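Side-chain contacts in cupin 2 conserved barrel domain protein (Desulfovibrio desulfuricans subsp. desulfuricans str. G20, PDB 2Q30), which is of unknown function but adopts the double-stranded beta-helix of the RmlC-like cupins and assembles as a pair of subunits: residues A[9-14]-A[25-30]; A[20-25]-A[45-50]. All blocks are in the same frame, centred on the assembly; numbering follows the deposited sequence.

In the fold
Strand 23-29, at the edge of one of the two antiparallel sheets of this cupin barrel, takes part in both contacts, whose centres lie about 16 Å apart. Its start and the loop before it belong to contact 2, where residues 20-25 meet strand 45-49 of the other sheet; its far half belongs to contact 1, packing against residues 9-14 near the N-terminus. E25 is common to the two ranges. Along the chain the segments alternate, 9-14, 20-25, 25-30, 45-50, so that the contacts cross. Contact 2 thus joins the two sheets of one barrel, while contact 1 packs residues 9-14 against the edge strand, beside the second subunit, with which H9 and N10 pair.

Contact 1: residues A[9-14]-A[25-30]; sequences HNLLEA and ELVHES
V27 gives one methyl to each of two side chains of residues 9-14, H9 and L11. Its CG1 stands over one face of the H9 imidazole, 3.8 Å from the ring centroid and 13° off the ring normal, a well-centred CH-pi contact. CD2 of H9 is the ring atom nearest that methyl, at 3.7 Å. On the same ring, CE1 comes 3.6 Å from the carbonyl O of V27, so the imidazole is near the backbone of strand 23-29 as well as its side chain. The second branch, CG2, meets CD2 of L11 at 4.0 Å, an apolar touch in which the two side chains lie at a slant to one another. The division of labour follows from the valine torsion: with CG1 opposite the backbone N (chi1 174°), CG2 falls beside that nitrogen and faces the leucine. Both V27 and L11 also pack on L103 of strand 100-107, which places this cluster over the barrel sheet. V27 and H28 both face I35, forming a classic beta bulge in the edge strand of the double-stranded beta-helix. Just past H9 the chain leaves strand 7-10 through a type I turn from N10 to E13, closed by a backbone hydrogen bond from E13 N to N10 O. The N10 side chain braces the same turn: its ND2 reaches E13 OE2 at 2.9 Å, arriving from above the carboxylate plane. H9 and N10 pair antiparallel with a strand of the second subunit, continuing the sheet across the interface, and just past the end of strand 23-29 S30 OG is hydrogen-bonded to E56 OE1 of that subunit.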
loop_
_atom_site.group_PDB
_atom_site.type_symbol
_atom_site.label_atom_id
_atom_site.label_comp_id
_atom_site.label_asym_id
_atom_site.label_seq_id
_atom_site.Cartn_x
_atom_site.Cartn_y
_atom_site.Cartn_z
ATOM N N HIS A 9 -3.226 11.156 -0.898
ATOM C CA HIS A 9 -4.482 10.825 -1.556
ATOM C C HIS A 9 -5.330 10.063 -0.576
ATOM O O HIS A 9 -4.915 9.022 -0.090
ATOM C CB HIS A 9 -4.260 9.980 -2.808
ATOM C CG HIS A 9 -3.164 10.483 -3.696
ATOM N ND1 HIS A 9 -3.410 11.208 -4.842
ATOM C CD2 HIS A 9 -1.816 10.355 -3.612
ATOM C CE1 HIS A 9 -2.263 11.519 -5.417
ATOM N NE2 HIS A 9 -1.280 11.018 -4.690
ATOM N N ASN A 10 -6.524 10.571 -0.278
ATOM C CA ASN A 10 -7.413 9.919 0.662
ATOM C C ASN A 10 -8.227 8.991 -0.197
ATOM O O ASN A 10 -9.295 9.341 -0.647
ATOM C CB ASN A 10 -8.240 10.946 1.415
ATOM C CG ASN A 10 -7.398 11.780 2.336
ATOM O OD1 ASN A 10 -6.281 11.403 2.685
ATOM N ND2 ASN A 10 -7.922 12.915 2.732
ATOM N N LEU A 11 -7.691 7.796 -0.401
ATOM C CA LEU A 11 -8.283 6.841 -1.341
ATOM C C LEU A 11 -9.625 6.269 -0.947
ATOM O O LEU A 11 -10.298 5.737 -1.804
ATOM C CB LEU A 11 -7.316 5.712 -1.642
ATOM C CG LEU A 11 -5.959 6.085 -2.250
ATOM C CD1 LEU A 11 -5.106 4.836 -2.363
ATOM C CD2 LEU A 11 -6.142 6.733 -3.625
ATOM N N LEU A 12 -10.008 6.347 0.327
ATOM C CA LEU A 12 -11.349 5.889 0.765
ATOM C C LEU A 12 -12.366 7.004 1.047
ATOM O O LEU A 12 -13.502 6.738 1.492
ATOM C CB LEU A 12 -11.209 4.974 1.979
ATOM C CG LEU A 12 -10.395 3.710 1.706
ATOM C CD1 LEU A 12 -10.258 2.943 3.011
ATOM C CD2 LEU A 12 -11.055 2.824 0.626
ATOM N N GLU A 13 -11.968 8.245 0.782
ATOM C CA GLU A 13 -12.796 9.399 1.028
ATOM C C GLU A 13 -13.988 9.429 0.081
ATOM O O GLU A 13 -15.075 9.840 0.480
ATOM C CB GLU A 13 -11.934 10.659 0.940
ATOM C CG GLU A 13 -12.612 11.955 1.289
ATOM C CD GLU A 13 -11.600 13.097 1.328
ATOM O OE1 GLU A 13 -11.559 13.880 0.363
ATOM O OE2 GLU A 13 -10.814 13.166 2.293
ATOM N N ALA A 14 -13.789 9.005 -1.160
ATOM C CA ALA A 14 -14.867 8.920 -2.158
ATOM C C ALA A 14 -14.414 7.919 -3.206
ATOM O O ALA A 14 -13.465 8.204 -3.947
ATOM C CB ALA A 14 -15.141 10.300 -2.792
ATOM N N GLU A 25 -7.816 3.554 -11.459
ATOM C CA GLU A 25 -7.445 4.985 -11.356
ATOM C C GLU A 25 -5.961 5.131 -11.079
ATOM O O GLU A 25 -5.450 4.499 -10.182
ATOM C CB GLU A 25 -8.263 5.692 -10.264
ATOM C CG GLU A 25 -9.757 5.772 -10.556
ATOM C CD GLU A 25 -10.644 6.054 -9.326
ATOM O OE1 GLU A 25 -11.386 7.060 -9.340
ATOM O OE2 GLU A 25 -10.633 5.247 -8.368
ATOM N N LEU A 26 -5.295 5.997 -11.830
ATOM C CA LEU A 26 -3.879 6.261 -11.655
ATOM C C LEU A 26 -3.722 7.155 -10.448
ATOM O O LEU A 26 -4.356 8.197 -10.380
ATOM C CB LEU A 26 -3.296 6.978 -12.871
ATOM C CG LEU A 26 -1.781 7.236 -12.855
ATOM C CD1 LEU A 26 -0.985 5.913 -12.707
ATOM C CD2 LEU A 26 -1.420 7.952 -14.131
ATOM N N VAL A 27 -2.904 6.727 -9.496
ATOM C CA VAL A 27 -2.658 7.495 -8.277
ATOM C C VAL A 27 -1.379 8.276 -8.488
ATOM O O VAL A 27 -1.336 9.474 -8.246
ATOM C CB VAL A 27 -2.626 6.578 -7.032
ATOM C CG1 VAL A 27 -2.226 7.332 -5.739
ATOM C CG2 VAL A 27 -4.005 5.882 -6.879
ATOM N N HIS A 28 -0.342 7.592 -8.937
ATOM C CA HIS A 28 0.961 8.211 -9.134
ATOM C C HIS A 28 1.762 7.445 -10.185
ATOM O O HIS A 28 1.619 6.213 -10.331
ATOM C CB HIS A 28 1.695 8.204 -7.787
ATOM C CG HIS A 28 3.043 8.838 -7.810
ATOM N ND1 HIS A 28 3.225 10.201 -7.714
ATOM C CD2 HIS A 28 4.276 8.295 -7.890
ATOM C CE1 HIS A 28 4.517 10.473 -7.733
ATOM N NE2 HIS A 28 5.176 9.335 -7.847
ATOM N N GLU A 29 2.568 8.185 -10.937
ATOM C CA GLU A 29 3.507 7.561 -11.829
ATOM C C GLU A 29 4.770 8.425 -11.935
ATOM O O GLU A 29 4.692 9.622 -12.178
ATOM C CB GLU A 29 2.871 7.294 -13.190
ATOM C CG GLU A 29 3.775 6.471 -14.075
ATOM C CD GLU A 29 3.133 5.988 -15.365
ATOM O OE1 GLU A 29 2.026 6.474 -15.736
ATOM O OE2 GLU A 29 3.785 5.132 -16.020
ATOM N N SER A 30 5.916 7.794 -11.714
ATOM C CA SER A 30 7.228 8.447 -11.833
ATOM C C SER A 30 8.198 7.412 -12.365
ATOM O O SER A 30 7.815 6.303 -12.698
ATOM C CB SER A 30 7.687 8.906 -10.441
ATOM O OG SER A 30 7.880 7.782 -9.595
#

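Contact 2: residues A[20-25]-A[45-50]; sequences QRFVME and ELPVHS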
loop_
_atom_site.group_PDB
_atom_site.type_symbol
_atom_site.label_atom_id
_atom_site.label_comp_id
_atom_site.label_asym_id
_atom_site.label_seq_id
_atom_site.Cartn_x
_atom_site.Cartn_y
_atom_site.Cartn_z
ATOM N N GLN A 20 -20.544 -2.373 -14.632
ATOM C CA GLN A 20 -20.207 -3.288 -15.739
ATOM C C GLN A 20 -18.818 -3.892 -15.594
ATOM O O GLN A 20 -18.575 -5.008 -16.069
ATOM C CB GLN A 20 -20.384 -2.627 -17.118
ATOM C CG GLN A 20 -21.840 -2.471 -17.579
ATOM C CD GLN A 20 -22.605 -1.400 -16.826
ATOM O OE1 GLN A 20 -22.205 -0.238 -16.801
ATOM N NE2 GLN A 20 -23.725 -1.785 -16.219
ATOM N N ARG A 21 -17.911 -3.178 -14.940
ATOM C CA ARG A 21 -16.555 -3.684 -14.740
ATOM C C ARG A 21 -15.828 -2.878 -13.677
ATOM O O ARG A 21 -16.297 -1.803 -13.307
ATOM C CB ARG A 21 -15.789 -3.596 -16.063
ATOM C CG ARG A 21 -15.793 -2.165 -16.652
ATOM C CD ARG A 21 -14.665 -1.962 -17.580
ATOM N NE ARG A 21 -13.438 -1.803 -16.809
ATOM C CZ ARG A 21 -12.232 -1.592 -17.322
ATOM N NH1 ARG A 21 -12.023 -1.552 -18.640
ATOM N NH2 ARG A 21 -11.210 -1.442 -16.486
ATOM N N PHE A 22 -14.677 -3.375 -13.221
ATOM C CA PHE A 22 -13.849 -2.641 -12.232
ATOM C C PHE A 22 -13.384 -1.263 -12.743
ATOM O O PHE A 22 -13.247 -1.041 -13.955
ATOM C CB PHE A 22 -12.622 -3.450 -11.810
ATOM C CG PHE A 22 -11.622 -3.692 -12.921
ATOM C CD1 PHE A 22 -10.610 -2.765 -13.190
ATOM C CD2 PHE A 22 -11.706 -4.846 -13.707
ATOM C CE1 PHE A 22 -9.677 -2.996 -14.220
ATOM C CE2 PHE A 22 -10.799 -5.081 -14.751
ATOM C CZ PHE A 22 -9.781 -4.160 -15.011
ATOM N N VAL A 23 -13.126 -0.365 -11.806
ATOM C CA VAL A 23 -12.634 0.977 -12.086
ATOM C C VAL A 23 -11.153 0.983 -11.723
ATOM O O VAL A 23 -10.783 0.572 -10.618
ATOM C CB VAL A 23 -13.349 2.075 -11.244
ATOM C CG1 VAL A 23 -12.636 3.426 -11.376
ATOM C CG2 VAL A 23 -14.826 2.232 -11.658
HETATM N N MSE A 24 -10.338 1.490 -12.637
HETATM C CA MSE A 24 -8.885 1.625 -12.485
HETATM C C MSE A 24 -8.570 3.097 -12.456
HETATM O O MSE A 24 -8.983 3.805 -13.357
HETATM C CB MSE A 24 -8.171 0.989 -13.676
HETATM C CG MSE A 24 -6.677 1.339 -13.809
HETATM SE SE MSE A 24 -5.833 0.228 -15.145
HETATM C CE MSE A 24 -4.325 1.393 -15.603
ATOM N N GLU A 25 -7.816 3.554 -11.459
ATOM C CA GLU A 25 -7.445 4.985 -11.356
ATOM C C GLU A 25 -5.961 5.131 -11.079
ATOM O O GLU A 25 -5.450 4.499 -10.182
ATOM C CB GLU A 25 -8.263 5.692 -10.264
ATOM C CG GLU A 25 -9.757 5.772 -10.556
ATOM C CD GLU A 25 -10.644 6.054 -9.326
ATOM O OE1 GLU A 25 -11.386 7.060 -9.340
ATOM O OE2 GLU A 25 -10.633 5.247 -8.368
ATOM N N GLU A 45 -13.861 -8.501 -10.920
ATOM C CA GLU A 45 -12.541 -9.070 -10.942
ATOM C C GLU A 45 -11.605 -8.368 -11.894
ATOM O O GLU A 45 -12.012 -7.954 -12.959
ATOM C CB GLU A 45 -12.722 -10.508 -11.435
ATOM C CG GLU A 45 -11.513 -11.415 -11.431
ATOM C CD GLU A 45 -11.831 -12.774 -12.028
ATOM O OE1 GLU A 45 -13.031 -13.149 -12.083
ATOM O OE2 GLU A 45 -10.869 -13.454 -12.446
ATOM N N LEU A 46 -10.353 -8.260 -11.479
ATOM C CA LEU A 46 -9.264 -7.800 -12.316
ATOM C C LEU A 46 -8.762 -9.159 -12.785
ATOM O O LEU A 46 -8.267 -9.939 -11.952
ATOM C CB LEU A 46 -8.199 -7.085 -11.505
ATOM C CG LEU A 46 -6.870 -6.748 -12.165
ATOM C CD1 LEU A 46 -7.074 -5.895 -13.423
ATOM C CD2 LEU A 46 -6.030 -6.039 -11.134
ATOM N N PRO A 47 -8.924 -9.482 -14.081
ATOM C CA PRO A 47 -8.514 -10.786 -14.538
ATOM C C PRO A 47 -7.025 -11.067 -14.362
ATOM O O PRO A 47 -6.204 -10.148 -14.358
ATOM C CB PRO A 47 -8.876 -10.761 -16.030
ATOM C CG PRO A 47 -9.880 -9.744 -16.143
ATOM C CD PRO A 47 -9.493 -8.703 -15.194
ATOM N N VAL A 48 -6.701 -12.340 -14.224
ATOM C CA VAL A 48 -5.315 -12.748 -14.077
ATOM C C VAL A 48 -4.507 -12.280 -15.305
ATOM O O VAL A 48 -4.955 -12.403 -16.459
ATOM C CB VAL A 48 -5.183 -14.255 -13.751
ATOM C CG1 VAL A 48 -3.742 -14.716 -13.815
ATOM C CG2 VAL A 48 -5.766 -14.512 -12.357
ATOM N N HIS A 49 -3.376 -11.638 -15.031
ATOM C CA HIS A 49 -2.483 -11.190 -16.085
ATOM C C HIS A 49 -1.070 -11.038 -15.544
ATOM O O HIS A 49 -0.814 -11.130 -14.334
ATOM C CB HIS A 49 -2.964 -9.831 -16.633
ATOM C CG HIS A 49 -2.799 -8.703 -15.663
ATOM N ND1 HIS A 49 -3.664 -8.479 -14.611
ATOM C CD2 HIS A 49 -1.850 -7.743 -15.579
ATOM C CE1 HIS A 49 -3.250 -7.431 -13.925
ATOM N NE2 HIS A 49 -2.145 -6.974 -14.487
ATOM N N SER A 50 -0.171 -10.763 -16.473
ATOM C CA SER A 50 1.223 -10.447 -16.171
ATOM C C SER A 50 1.785 -9.626 -17.311
ATOM O O SER A 50 1.170 -9.568 -18.375
ATOM C CB SER A 50 2.044 -11.730 -15.995
ATOM O OG SER A 50 1.849 -12.635 -17.061
HETATM O O HOH W 1 -14.879 -6.536 -13.553
#
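The two sheets of the cupin barrel come together here, where the residues leading into strand 23-29 pass strand 45-49 of the other sheet, and F22 is the residue that bridges them. Its ring reaches three consecutive residues in turn. CD2 approaches the carbonyl O of E45 at 3.2 Å, CZ meets CD1 of L46 at 3.6 Å, and CE2 lies 3.9 Å from CD of P47. All three partners come at a slant to the ring. The phenyl gets there because CG sits between the backbone N and the carbonyl carbon (chi1 65°), a crowded position. With CG of L46 opposite its own backbone N (chi1 169°) and chi2 at 57°, the leucine is directed so that CD1 meets the ring. Polar atoms border the ring as well. A water accepts from F22 N at 3.2 Å and donates to E45 O, linking the two backbones, so that E45 O has both ring carbon CD2 and this water nearby. Within residues 20-25, R21 curls back and grips F22 O side-on with two nitrogens: NE bonds at 3.0 Å in the carbonyl plane, while NH2 comes from above it at 3.3 Å. The same NH2 lies over one face of the F22 ring, offset toward its rim. Further along strand 45-49, H49 ND1 donates to P47 O at 3.0 Å in an almost straight bond, which fixes the rotation of the imidazole; its ring also meets H92 edge-to-face. F22 packs on F40 of strand 34-40 too. No direct hydrogen bond crosses between the segments, so the sheets meet here by aromatic and aliphatic packing with one water as the polar link, while the arginine, probably positively charged, would tend to polarise both the carbonyl it holds and the ring beneath it.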